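PDB 3QO8: serine--tRNA ligase, cytoplasmic from Candida albicans, which attaches serine to tRNA(Ser) in two steps, first activating serine with ATP to form Ser-AMP and then transferring it to the acceptor end of the tRNA. Local coordinates for residues W290-V295 with T411-L416; F186-L191 with A297-E302; A356-P359 with Y364-L367. All blocks are in the same frame, centred on the assembly; numbering follows the deposited sequence.

From the N terminus, the chain passes the tRNA-binding extension and reaches helix 183-200, where contact 2 opens at 186-191. About a hundred residues on, the loop after strand 269-278 opens contact 1 at 290-295, just before strand 297-307 closes contact 2 at 297-302; the two contacts therefore cross. Contact 3 is a short hairpin closure, 356-359 with 364-367, in series with contact 2 and nested inside the loop that contact 1 closes at 411-416. Helix 408-419 lies between the pieces: I412 packs on N188 and L191 of contact 2, and C414 on A356 and F358 of contact 3. All three contacts touch the same seryl-sulfamoyl adenosine.

Contact 1: residues W290-V295 with T411-L416. With SSA (5'-O-(N-(L-seryl)-sulfamoyl)adenosine), chain B.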
loop_
_atom_site.group_PDB
_atom_site.type_symbol
_atom_site.label_atom_id
_atom_site.label_comp_id
_atom_site.label_asym_id
_atom_site.label_seq_id
_atom_site.Cartn_x
_atom_site.Cartn_y
_atom_site.Cartn_z
ATOM N N TRP A 290 -18.878 -5.277 9.587
ATOM C CA TRP A 290 -17.927 -6.260 10.085
ATOM C C TRP A 290 -17.502 -7.223 8.978
ATOM O O TRP A 290 -18.261 -7.500 8.045
ATOM C CB TRP A 290 -18.510 -7.005 11.288
ATOM C CG TRP A 290 -17.542 -7.204 12.442
ATOM C CD1 TRP A 290 -17.302 -8.370 13.115
ATOM C CD2 TRP A 290 -16.699 -6.211 13.053
ATOM N NE1 TRP A 290 -16.367 -8.165 14.104
ATOM C CE2 TRP A 290 -15.982 -6.851 14.087
ATOM C CE3 TRP A 290 -16.484 -4.847 12.828
ATOM C CZ2 TRP A 290 -15.066 -6.172 14.894
ATOM C CZ3 TRP A 290 -15.568 -4.175 13.631
ATOM C CH2 TRP A 290 -14.873 -4.839 14.650
ATOM N N GLY A 291 -16.270 -7.704 9.082
ATOM C CA GLY A 291 -15.694 -8.580 8.078
ATOM C C GLY A 291 -14.787 -7.841 7.116
ATOM O O GLY A 291 -14.525 -6.640 7.284
ATOM N N ILE A 292 -14.311 -8.551 6.092
ATOM C CA ILE A 292 -13.390 -7.965 5.115
ATOM C C ILE A 292 -14.085 -7.857 3.758
ATOM O O ILE A 292 -13.446 -7.929 2.702
ATOM C CB ILE A 292 -12.091 -8.796 4.982
ATOM C CG1 ILE A 292 -12.414 -10.261 4.673
ATOM C CG2 ILE A 292 -11.270 -8.690 6.258
ATOM C CD1 ILE A 292 -11.179 -11.109 4.409
ATOM N N PHE A 293 -15.404 -7.689 3.801
ATOM C CA PHE A 293 -16.202 -7.579 2.589
ATOM C C PHE A 293 -16.061 -6.197 1.996
ATOM O O PHE A 293 -15.904 -6.047 0.792
ATOM C CB PHE A 293 -17.688 -7.877 2.877
ATOM C CG PHE A 293 -18.577 -7.729 1.662
ATOM C CD1 PHE A 293 -18.856 -8.821 0.852
ATOM C CD2 PHE A 293 -19.108 -6.497 1.321
ATOM C CE1 PHE A 293 -19.669 -8.687 -0.267
ATOM C CE2 PHE A 293 -19.914 -6.354 0.203
ATOM C CZ PHE A 293 -20.192 -7.456 -0.595
ATOM N N ARG A 294 -16.138 -5.181 2.847
ATOM C CA ARG A 294 -15.979 -3.809 2.404
ATOM C C ARG A 294 -14.986 -3.132 3.322
ATOM O O ARG A 294 -15.316 -2.815 4.468
ATOM C CB ARG A 294 -17.308 -3.036 2.451
ATOM C CG ARG A 294 -17.136 -1.596 1.980
ATOM C CD ARG A 294 -18.440 -0.787 2.017
ATOM N NE ARG A 294 -19.428 -1.338 1.106
ATOM C CZ ARG A 294 -19.411 -1.168 -0.214
ATOM N NH1 ARG A 294 -18.447 -0.450 -0.783
ATOM N NH2 ARG A 294 -20.361 -1.717 -0.964
ATOM N N VAL A 295 -13.768 -2.926 2.822
ATOM C CA VAL A 295 -12.672 -2.418 3.647
ATOM C C VAL A 295 -11.970 -1.265 2.951
ATOM O O VAL A 295 -12.318 -0.920 1.827
ATOM C CB VAL A 295 -11.654 -3.534 3.957
ATOM C CG1 VAL A 295 -12.245 -4.536 4.966
ATOM C CG2 VAL A 295 -11.234 -4.240 2.659
ATOM N N THR A 411 -13.679 -11.940 -2.293
ATOM C CA THR A 411 -13.819 -13.299 -2.790
ATOM C C THR A 411 -13.679 -14.318 -1.656
ATOM O O THR A 411 -14.374 -15.316 -1.635
ATOM C CB THR A 411 -12.810 -13.599 -3.917
ATOM O OG1 THR A 411 -13.141 -12.785 -5.046
ATOM C CG2 THR A 411 -12.877 -15.064 -4.328
ATOM N N ILE A 412 -12.774 -14.067 -0.715
ATOM C CA ILE A 412 -12.676 -14.923 0.459
ATOM C C ILE A 412 -14.006 -14.958 1.202
ATOM O O ILE A 412 -14.469 -16.028 1.613
ATOM C CB ILE A 412 -11.560 -14.478 1.419
ATOM C CG1 ILE A 412 -10.181 -14.833 0.829
ATOM C CG2 ILE A 412 -11.766 -15.143 2.802
ATOM C CD1 ILE A 412 -8.972 -14.213 1.586
ATOM N N CYS A 413 -14.640 -13.800 1.361
ATOM C CA CYS A 413 -15.944 -13.771 2.040
ATOM C C CYS A 413 -16.956 -14.723 1.393
ATOM O O CYS A 413 -17.691 -15.429 2.079
ATOM C CB CYS A 413 -16.511 -12.353 2.067
ATOM S SG CYS A 413 -15.503 -11.207 3.033
ATOM N N CYS A 414 -16.981 -14.759 0.068
ATOM C CA CYS A 414 -17.919 -15.637 -0.644
ATOM C C CYS A 414 -17.576 -17.116 -0.441
ATOM O O CYS A 414 -18.459 -17.972 -0.232
ATOM C CB CYS A 414 -17.912 -15.314 -2.137
ATOM S SG CYS A 414 -19.223 -16.160 -3.035
ATOM N N ILE A 415 -16.285 -17.417 -0.514
ATOM C CA ILE A 415 -15.799 -18.755 -0.229
ATOM C C ILE A 415 -16.193 -19.196 1.176
ATOM O O ILE A 415 -16.693 -20.309 1.376
ATOM C CB ILE A 415 -14.257 -18.822 -0.395
ATOM C CG1 ILE A 415 -13.902 -18.726 -1.891
ATOM C CG2 ILE A 415 -13.705 -20.108 0.237
ATOM C CD1 ILE A 415 -12.443 -18.502 -2.179
ATOM N N LEU A 416 -15.947 -18.335 2.154
ATOM C CA LEU A 416 -16.268 -18.671 3.541
ATOM C C LEU A 416 -17.727 -19.093 3.687
ATOM O O LEU A 416 -18.029 -20.099 4.341
ATOM C CB LEU A 416 -15.981 -17.496 4.464
ATOM C CG LEU A 416 -14.496 -17.100 4.578
ATOM C CD1 LEU A 416 -14.330 -15.847 5.406
ATOM C CD2 LEU A 416 -13.667 -18.228 5.165
HETATM N N10 SSA B . -11.059 -1.583 -12.135
HETATM C CA SSA B . -12.468 -1.928 -11.959
HETATM C CB SSA B . -12.681 -3.416 -12.237
HETATM O OG SSA B . -12.087 -4.214 -11.195
HETATM C C9 SSA B . -12.918 -1.595 -10.565
HETATM O O9 SSA B . -12.129 -1.205 -9.712
HETATM N N8 SSA B . -14.214 -1.756 -10.317
HETATM S S1 SSA B . -14.827 -1.749 -8.836
HETATM O O1S SSA B . -14.807 -0.453 -8.222
HETATM O O2S SSA B . -16.165 -2.237 -8.903
HETATM O "O5'" SSA B . -14.042 -2.737 -7.951
HETATM C "C5'" SSA B . -13.830 -4.077 -8.361
HETATM C "C4'" SSA B . -14.165 -5.019 -7.200
HETATM O "O4'" SSA B . -13.371 -4.778 -6.033
HETATM C "C3'" SSA B . -15.590 -4.901 -6.708
HETATM O "O3'" SSA B . -16.477 -5.589 -7.603
HETATM C "C2'" SSA B . -15.476 -5.556 -5.336
HETATM O "O2'" SSA B . -15.466 -6.991 -5.465
HETATM C "C1'" SSA B . -14.091 -5.122 -4.856
HETATM N N9 SSA B . -14.200 -3.937 -3.980
HETATM C C8 SSA B . -14.555 -2.693 -4.343
HETATM N N7 SSA B . -14.547 -1.905 -3.246
HETATM C C5 SSA B . -14.175 -2.672 -2.203
HETATM C C6 SSA B . -13.981 -2.417 -0.860
HETATM N N6 SSA B . -14.189 -1.166 -0.392
HETATM N N1 SSA B . -13.590 -3.422 -0.042
HETATM C C2 SSA B . -13.392 -4.654 -0.525
HETATM N N3 SSA B . -13.561 -4.927 -1.825
HETATM C C4 SSA B . -13.965 -3.953 -2.672
#
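C413 pushes its sulfur from helix 408-419 into the bend of the loop at I292 and F293, and this is where the contact is tight. SG lies 3.6 Å from I292 CG1 and equally 3.6 Å from the backbone N of F293, with F293 CB slightly farther away. The C413 CB behind it sits at the edge of the F293 ring, close to the ring plane. I292 reaches the sulfur because its CG1 stands between its own backbone N and carbonyl carbon (chi1 54°), which turns that branch to the helix; its tip CD1 then runs on to I412 CG2, a looser touch at 4.4 Å. There is no hydrogen bond across the contact, which is apolar and buried.

The other side of the loop is quite different. W290 is exposed and poorly ordered, well clear of the helix. R294 turns away from the helix, and its guanidinium is held by E281 and D288.

With the loop backed by the helix, V295, at the end of the loop, reads the adenine base through its backbone. V295 N gives a nearly straight hydrogen bond to N1 of the ligand (2.9 Å, 170°), and ligand N6 returns a more bent one to V295 O (2.9 Å). R410, one turn up the helix from C413, bonds F293 O and makes a cation-pi contact with the F293 ring. This is the class II synthetase arrangement in which the motif 2 loop rests on the motif 3 helix and frames the adenine pocket.

Contact 2: residues F186-L191 with A297-E302; sequences FLNQAL and AFEKIE. With SSA (5'-O-(N-(L-seryl)-sulfamoyl)adenosine), chain B.
N188 of helix 183-200 meets E299 of strand 297-307 through one buried hydrogen bond, and the E299 side chain is the one to follow. Its CB points at the helix. CG, next along, passes 4.2 Å from N188 ND2, and there the chain bends (chi2 67°), carrying the carboxylate across the amide instead of straight into it. CD comes a little nearer, and OE1 takes the bond from N188 ND2 at 2.9 Å. The bond is moderately bent, 145° at the hydrogen, and uses the anti lone pair of OE1; amide and carboxylate planes stand almost perpendicular. OE1 has a second donor, Q208 NE2 of the second subunit, while OE2 is bonded to S276. The other atom of the N188 amide, OD1, is bonded to T408, which fixes the amide's rotation. Further along, the contact is loose: I301 CG1 lies 4.4 Å from L191 O.

Alternate residues of the same strand face the ligand. The F298 ring lies under the adenine, with ligand N3 3.6 Å above its plane and over its centre. K300 NZ bridges to E302 OE1 at 3.0 Å, approaching from above the carboxylate plane. E302 then accepts from both ends of the seryl group: OE1 from ligand OG and OE2 from ligand N10, each at 2.7 Å.

One strand thus serves two polar networks. On the helix side, three neutral donors surround the E299 carboxylate, consistent with a buried negative charge tied to the dimer interface. On the ligand side, the E302 carboxylate takes both the alpha-amino group, common to all amino acids, and the hydroxyl that marks serine, consistent with a role in selecting it.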
loop_
_atom_site.group_PDB
_atom_site.type_symbol
_atom_site.label_atom_id
_atom_site.label_comp_id
_atom_site.label_asym_id
_atom_site.label_seq_id
_atom_site.Cartn_x
_atom_site.Cartn_y
_atom_site.Cartn_z
ATOM N N PHE A 186 -2.984 -17.236 4.032
ATOM C CA PHE A 186 -2.750 -18.252 2.998
ATOM C C PHE A 186 -3.837 -18.247 1.911
ATOM O O PHE A 186 -3.551 -18.424 0.723
ATOM C CB PHE A 186 -2.635 -19.648 3.613
ATOM C CG PHE A 186 -1.342 -19.890 4.361
ATOM C CD1 PHE A 186 -0.150 -19.351 3.915
ATOM C CD2 PHE A 186 -1.329 -20.671 5.510
ATOM C CE1 PHE A 186 1.045 -19.590 4.592
ATOM C CE2 PHE A 186 -0.132 -20.914 6.201
ATOM C CZ PHE A 186 1.046 -20.370 5.743
ATOM N N LEU A 187 -5.084 -18.034 2.312
ATOM C CA LEU A 187 -6.169 -17.983 1.334
ATOM C C LEU A 187 -6.052 -16.750 0.444
ATOM O O LEU A 187 -6.326 -16.813 -0.747
ATOM C CB LEU A 187 -7.537 -17.977 2.025
ATOM C CG LEU A 187 -8.039 -19.351 2.476
ATOM C CD1 LEU A 187 -9.149 -19.216 3.505
ATOM C CD2 LEU A 187 -8.483 -20.176 1.273
ATOM N N ASN A 188 -5.699 -15.618 1.040
ATOM C CA ASN A 188 -5.517 -14.403 0.262
ATOM C C ASN A 188 -4.412 -14.579 -0.785
ATOM O O ASN A 188 -4.607 -14.275 -1.958
ATOM C CB ASN A 188 -5.229 -13.215 1.176
ATOM C CG ASN A 188 -5.570 -11.894 0.523
ATOM O OD1 ASN A 188 -6.723 -11.648 0.144
ATOM N ND2 ASN A 188 -4.589 -11.022 0.424
ATOM N N GLN A 189 -3.265 -15.107 -0.357
ATOM C CA GLN A 189 -2.168 -15.395 -1.279
ATOM C C GLN A 189 -2.565 -16.426 -2.335
ATOM O O GLN A 189 -2.186 -16.306 -3.504
ATOM C CB GLN A 189 -0.924 -15.854 -0.506
ATOM C CG GLN A 189 -0.225 -14.713 0.242
ATOM C CD GLN A 189 0.273 -13.634 -0.697
ATOM O OE1 GLN A 189 -0.051 -12.457 -0.549
ATOM N NE2 GLN A 189 1.072 -14.032 -1.668
ATOM N N ALA A 190 -3.321 -17.443 -1.919
ATOM C CA ALA A 190 -3.797 -18.456 -2.844
ATOM C C ALA A 190 -4.586 -17.802 -3.972
ATOM O O ALA A 190 -4.366 -18.098 -5.140
ATOM C CB ALA A 190 -4.668 -19.528 -2.106
ATOM N N LEU A 191 -5.522 -16.923 -3.622
ATOM C CA LEU A 191 -6.327 -16.254 -4.653
ATOM C C LEU A 191 -5.484 -15.364 -5.568
ATOM O O LEU A 191 -5.687 -15.333 -6.781
ATOM C CB LEU A 191 -7.457 -15.438 -4.029
ATOM C CG LEU A 191 -8.623 -16.331 -3.586
ATOM C CD1 LEU A 191 -9.507 -15.587 -2.630
ATOM C CD2 LEU A 191 -9.403 -16.801 -4.820
ATOM N N ALA A 297 -8.593 -1.148 2.406
ATOM C CA ALA A 297 -7.404 -1.665 1.710
ATOM C C ALA A 297 -7.668 -3.116 1.367
ATOM O O ALA A 297 -8.108 -3.885 2.223
ATOM C CB ALA A 297 -6.145 -1.555 2.613
ATOM N N PHE A 298 -7.454 -3.490 0.112
ATOM C CA PHE A 298 -7.679 -4.872 -0.309
ATOM C C PHE A 298 -6.822 -5.175 -1.522
ATOM O O PHE A 298 -6.330 -4.249 -2.181
ATOM C CB PHE A 298 -9.183 -5.145 -0.588
ATOM C CG PHE A 298 -9.765 -4.327 -1.717
ATOM C CD1 PHE A 298 -9.790 -4.820 -3.013
ATOM C CD2 PHE A 298 -10.294 -3.063 -1.477
ATOM C CE1 PHE A 298 -10.341 -4.064 -4.057
ATOM C CE2 PHE A 298 -10.817 -2.296 -2.503
ATOM C CZ PHE A 298 -10.854 -2.792 -3.795
ATOM N N GLU A 299 -6.601 -6.459 -1.795
ATOM C CA GLU A 299 -5.871 -6.858 -3.005
ATOM C C GLU A 299 -6.821 -7.219 -4.146
ATOM O O GLU A 299 -7.934 -7.680 -3.909
ATOM C CB GLU A 299 -4.929 -8.034 -2.716
ATOM C CG GLU A 299 -3.685 -7.627 -1.875
ATOM C CD GLU A 299 -4.059 -7.221 -0.459
ATOM O OE1 GLU A 299 -4.544 -8.086 0.297
ATOM O OE2 GLU A 299 -3.869 -6.040 -0.102
ATOM N N LYS A 300 -6.375 -7.023 -5.383
ATOM C CA LYS A 300 -7.226 -7.321 -6.529
ATOM C C LYS A 300 -6.384 -7.733 -7.727
ATOM O O LYS A 300 -5.410 -7.052 -8.085
ATOM C CB LYS A 300 -8.115 -6.112 -6.885
ATOM C CG LYS A 300 -9.074 -6.365 -8.086
ATOM C CD LYS A 300 -10.170 -5.262 -8.224
ATOM C CE LYS A 300 -9.566 -3.842 -8.314
ATOM N NZ LYS A 300 -8.482 -3.739 -9.336
ATOM N N ILE A 301 -6.748 -8.867 -8.314
ATOM C CA ILE A 301 -6.281 -9.247 -9.634
ATOM C C ILE A 301 -7.259 -8.682 -10.667
ATOM O O ILE A 301 -8.454 -8.985 -10.643
ATOM C CB ILE A 301 -6.171 -10.777 -9.793
ATOM C CG1 ILE A 301 -5.256 -11.359 -8.700
ATOM C CG2 ILE A 301 -5.670 -11.127 -11.199
ATOM C CD1 ILE A 301 -3.902 -10.651 -8.593
ATOM N N GLU A 302 -6.717 -7.878 -11.575
ATOM C CA GLU A 302 -7.464 -7.080 -12.530
ATOM C C GLU A 302 -7.167 -7.556 -13.955
ATOM O O GLU A 302 -6.015 -7.838 -14.292
ATOM C CB GLU A 302 -6.977 -5.623 -12.404
ATOM C CG GLU A 302 -7.648 -4.634 -13.353
ATOM C CD GLU A 302 -9.065 -4.271 -12.918
ATOM O OE1 GLU A 302 -9.558 -4.878 -11.937
ATOM O OE2 GLU A 302 -9.680 -3.370 -13.549
HETATM N N10 SSA B . -11.059 -1.583 -12.135
HETATM C CA SSA B . -12.468 -1.928 -11.959
HETATM C CB SSA B . -12.681 -3.416 -12.237
HETATM O OG SSA B . -12.087 -4.214 -11.195
HETATM C C9 SSA B . -12.918 -1.595 -10.565
HETATM O O9 SSA B . -12.129 -1.205 -9.712
HETATM N N8 SSA B . -14.214 -1.756 -10.317
HETATM S S1 SSA B . -14.827 -1.749 -8.836
HETATM O O1S SSA B . -14.807 -0.453 -8.222
HETATM O O2S SSA B . -16.165 -2.237 -8.903
HETATM O "O5'" SSA B . -14.042 -2.737 -7.951
HETATM C "C5'" SSA B . -13.830 -4.077 -8.361
HETATM C "C4'" SSA B . -14.165 -5.019 -7.200
HETATM O "O4'" SSA B . -13.371 -4.778 -6.033
HETATM C "C3'" SSA B . -15.590 -4.901 -6.708
HETATM O "O3'" SSA B . -16.477 -5.589 -7.603
HETATM C "C2'" SSA B . -15.476 -5.556 -5.336
HETATM O "O2'" SSA B . -15.466 -6.991 -5.465
HETATM C "C1'" SSA B . -14.091 -5.122 -4.856
HETATM N N9 SSA B . -14.200 -3.937 -3.980
HETATM C C8 SSA B . -14.555 -2.693 -4.343
HETATM N N7 SSA B . -14.547 -1.905 -3.246
HETATM C C5 SSA B . -14.175 -2.672 -2.203
HETATM C C6 SSA B . -13.981 -2.417 -0.860
HETATM N N6 SSA B . -14.189 -1.166 -0.392
HETATM N N1 SSA B . -13.590 -3.422 -0.042
HETATM C C2 SSA B . -13.392 -4.654 -0.525
HETATM N N3 SSA B . -13.561 -4.927 -1.825
HETATM C C4 SSA B . -13.965 -3.953 -2.672
#

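Contact 3: residues A356-P359 with Y364-L367. With MG (magnesium ion), chain C; SSA (5'-O-(N-(L-seryl)-sulfamoyl)adenosine), chain B.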
loop_
_atom_site.group_PDB
_atom_site.type_symbol
_atom_site.label_atom_id
_atom_site.label_comp_id
_atom_site.label_asym_id
_atom_site.label_seq_id
_atom_site.Cartn_x
_atom_site.Cartn_y
_atom_site.Cartn_z
ATOM N N ALA A 356 -22.006 -12.731 -6.876
ATOM C CA ALA A 356 -21.954 -14.114 -6.428
ATOM C C ALA A 356 -22.950 -14.309 -5.297
ATOM O O ALA A 356 -23.265 -13.369 -4.570
ATOM C CB ALA A 356 -20.548 -14.471 -5.944
ATOM N N TRP A 357 -23.434 -15.536 -5.155
ATOM C CA TRP A 357 -24.395 -15.853 -4.115
ATOM C C TRP A 357 -23.723 -15.980 -2.755
ATOM O O TRP A 357 -22.785 -16.751 -2.590
ATOM C CB TRP A 357 -25.131 -17.153 -4.461
ATOM C CG TRP A 357 -26.196 -17.551 -3.461
ATOM C CD1 TRP A 357 -26.170 -18.623 -2.602
ATOM C CD2 TRP A 357 -27.446 -16.884 -3.232
ATOM N NE1 TRP A 357 -27.339 -18.659 -1.855
ATOM C CE2 TRP A 357 -28.132 -17.604 -2.227
ATOM C CE3 TRP A 357 -28.057 -15.752 -3.787
ATOM C CZ2 TRP A 357 -29.392 -17.221 -1.763
ATOM C CZ3 TRP A 357 -29.309 -15.379 -3.331
ATOM C CH2 TRP A 357 -29.965 -16.113 -2.330
ATOM N N PHE A 358 -24.211 -15.214 -1.784
ATOM C CA PHE A 358 -23.776 -15.341 -0.404
ATOM C C PHE A 358 -24.919 -16.021 0.370
ATOM O O PHE A 358 -25.926 -15.381 0.683
ATOM C CB PHE A 358 -23.470 -13.951 0.185
ATOM C CG PHE A 358 -22.098 -13.399 -0.182
ATOM C CD1 PHE A 358 -21.771 -13.103 -1.503
ATOM C CD2 PHE A 358 -21.152 -13.160 0.803
ATOM C CE1 PHE A 358 -20.508 -12.587 -1.838
ATOM C CE2 PHE A 358 -19.895 -12.655 0.487
ATOM C CZ PHE A 358 -19.564 -12.369 -0.845
ATOM N N PRO A 359 -24.774 -17.321 0.675
ATOM C CA PRO A 359 -25.949 -18.045 1.186
ATOM C C PRO A 359 -26.375 -17.646 2.596
ATOM O O PRO A 359 -27.544 -17.826 2.912
ATOM C CB PRO A 359 -25.519 -19.513 1.136
ATOM C CG PRO A 359 -24.004 -19.465 1.218
ATOM C CD PRO A 359 -23.612 -18.209 0.472
ATOM N N TYR A 364 -27.348 -12.112 -3.697
ATOM C CA TYR A 364 -26.253 -11.955 -4.633
ATOM C C TYR A 364 -25.499 -10.679 -4.293
ATOM O O TYR A 364 -26.112 -9.630 -4.090
ATOM C CB TYR A 364 -26.796 -11.841 -6.050
ATOM C CG TYR A 364 -27.268 -13.150 -6.645
ATOM C CD1 TYR A 364 -26.349 -14.121 -7.048
ATOM C CD2 TYR A 364 -28.626 -13.400 -6.842
ATOM C CE1 TYR A 364 -26.770 -15.310 -7.609
ATOM C CE2 TYR A 364 -29.061 -14.592 -7.403
ATOM C CZ TYR A 364 -28.127 -15.539 -7.788
ATOM O OH TYR A 364 -28.519 -16.718 -8.353
ATOM N N LYS A 365 -24.172 -10.764 -4.245
ATOM C CA LYS A 365 -23.333 -9.592 -3.944
ATOM C C LYS A 365 -22.277 -9.387 -5.006
ATOM O O LYS A 365 -21.644 -10.339 -5.448
ATOM C CB LYS A 365 -22.624 -9.760 -2.598
ATOM C CG LYS A 365 -23.551 -10.146 -1.441
ATOM C CD LYS A 365 -24.291 -8.948 -0.914
ATOM C CE LYS A 365 -23.597 -8.376 0.306
ATOM N NZ LYS A 365 -24.374 -7.244 0.884
ATOM N N GLU A 366 -22.064 -8.135 -5.381
ATOM C CA GLU A 366 -21.090 -7.803 -6.408
ATOM C C GLU A 366 -19.658 -8.274 -6.074
ATOM O O GLU A 366 -19.119 -7.925 -5.030
ATOM C CB GLU A 366 -21.087 -6.295 -6.600
ATOM C CG GLU A 366 -20.032 -5.826 -7.594
ATOM C CD GLU A 366 -19.682 -4.366 -7.410
ATOM O OE1 GLU A 366 -20.501 -3.616 -6.839
ATOM O OE2 GLU A 366 -18.584 -3.971 -7.841
ATOM N N LEU A 367 -19.049 -9.062 -6.959
ATOM C CA LEU A 367 -17.620 -9.420 -6.827
ATOM C C LEU A 367 -16.787 -8.887 -7.996
ATOM O O LEU A 367 -15.563 -8.823 -7.917
ATOM C CB LEU A 367 -17.426 -10.939 -6.787
ATOM C CG LEU A 367 -17.985 -11.713 -5.589
ATOM C CD1 LEU A 367 -17.404 -13.109 -5.590
ATOM C CD2 LEU A 367 -17.652 -11.015 -4.284
HETATM MG MG MG C . -18.504 -2.046 -9.309
HETATM N N10 SSA B . -11.059 -1.583 -12.135
HETATM C CA SSA B . -12.468 -1.928 -11.959
HETATM C CB SSA B . -12.681 -3.416 -12.237
HETATM O OG SSA B . -12.087 -4.214 -11.195
HETATM C C9 SSA B . -12.918 -1.595 -10.565
HETATM O O9 SSA B . -12.129 -1.205 -9.712
HETATM N N8 SSA B . -14.214 -1.756 -10.317
HETATM S S1 SSA B . -14.827 -1.749 -8.836
HETATM O O1S SSA B . -14.807 -0.453 -8.222
HETATM O O2S SSA B . -16.165 -2.237 -8.903
HETATM O "O5'" SSA B . -14.042 -2.737 -7.951
HETATM C "C5'" SSA B . -13.830 -4.077 -8.361
HETATM C "C4'" SSA B . -14.165 -5.019 -7.200
HETATM O "O4'" SSA B . -13.371 -4.778 -6.033
HETATM C "C3'" SSA B . -15.590 -4.901 -6.708
HETATM O "O3'" SSA B . -16.477 -5.589 -7.603
HETATM C "C2'" SSA B . -15.476 -5.556 -5.336
HETATM O "O2'" SSA B . -15.466 -6.991 -5.465
HETATM C "C1'" SSA B . -14.091 -5.122 -4.856
HETATM N N9 SSA B . -14.200 -3.937 -3.980
HETATM C C8 SSA B . -14.555 -2.693 -4.343
HETATM N N7 SSA B . -14.547 -1.905 -3.246
HETATM C C5 SSA B . -14.175 -2.672 -2.203
HETATM C C6 SSA B . -13.981 -2.417 -0.860
HETATM N N6 SSA B . -14.189 -1.166 -0.392
HETATM N N1 SSA B . -13.590 -3.422 -0.042
HETATM C C2 SSA B . -13.392 -4.654 -0.525
HETATM N N3 SSA B . -13.561 -4.927 -1.825
HETATM C C4 SSA B . -13.965 -3.953 -2.672
HETATM O O HOH W 1 -19.159 -0.389 -7.529
HETATM O O HOH W 2 -20.856 -1.944 -9.691
HETATM O O HOH W 3 -17.979 -0.017 -10.845
#
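W357 drives an edge of its indole into the flat face of Y364 across the hairpin. W357 CE3 is the bump, standing 3.7 Å above the middle of the phenol ring; the six-membered indole ring and the Y364 ring are 5.0 Å apart at their centroids with planes at 68°, a T-shaped pair. With its CG anti to the backbone N (chi1 -178°), the indole extends over its neighbour in this non-hydrogen-bonded pair.

On the opposite face the fit is closer. L367 forks over its neighbours: CD1 presses on A356 CB at only 3.4 Å, tighter than usual for two carbons, while CD2 lies at the edge of the F358 ring, 4.1 Å from CE1. The K365 and F358 side chains cross at about a right angle, with K365 CB and CG against the ring's CD1 side, CG 3.5 Å from F358 CD1. Between the two faces, A356 and K365 form the hydrogen-bonded pair, with K365 N to A356 O and A356 N to K365 O both 2.8 Å.

E366 points away from the partner strand and into the active site. Its OE2 binds magnesium at 2.4 Å and also accepts a bond from ligand O3'; the ligand's O2S, S369 and three waters complete the metal's shell, while L367 O receives ligand O2'. This is a twisted antiparallel hairpin of the class II catalytic sheet, whose second strand supplies E366 and L367 to the ribose and metal site.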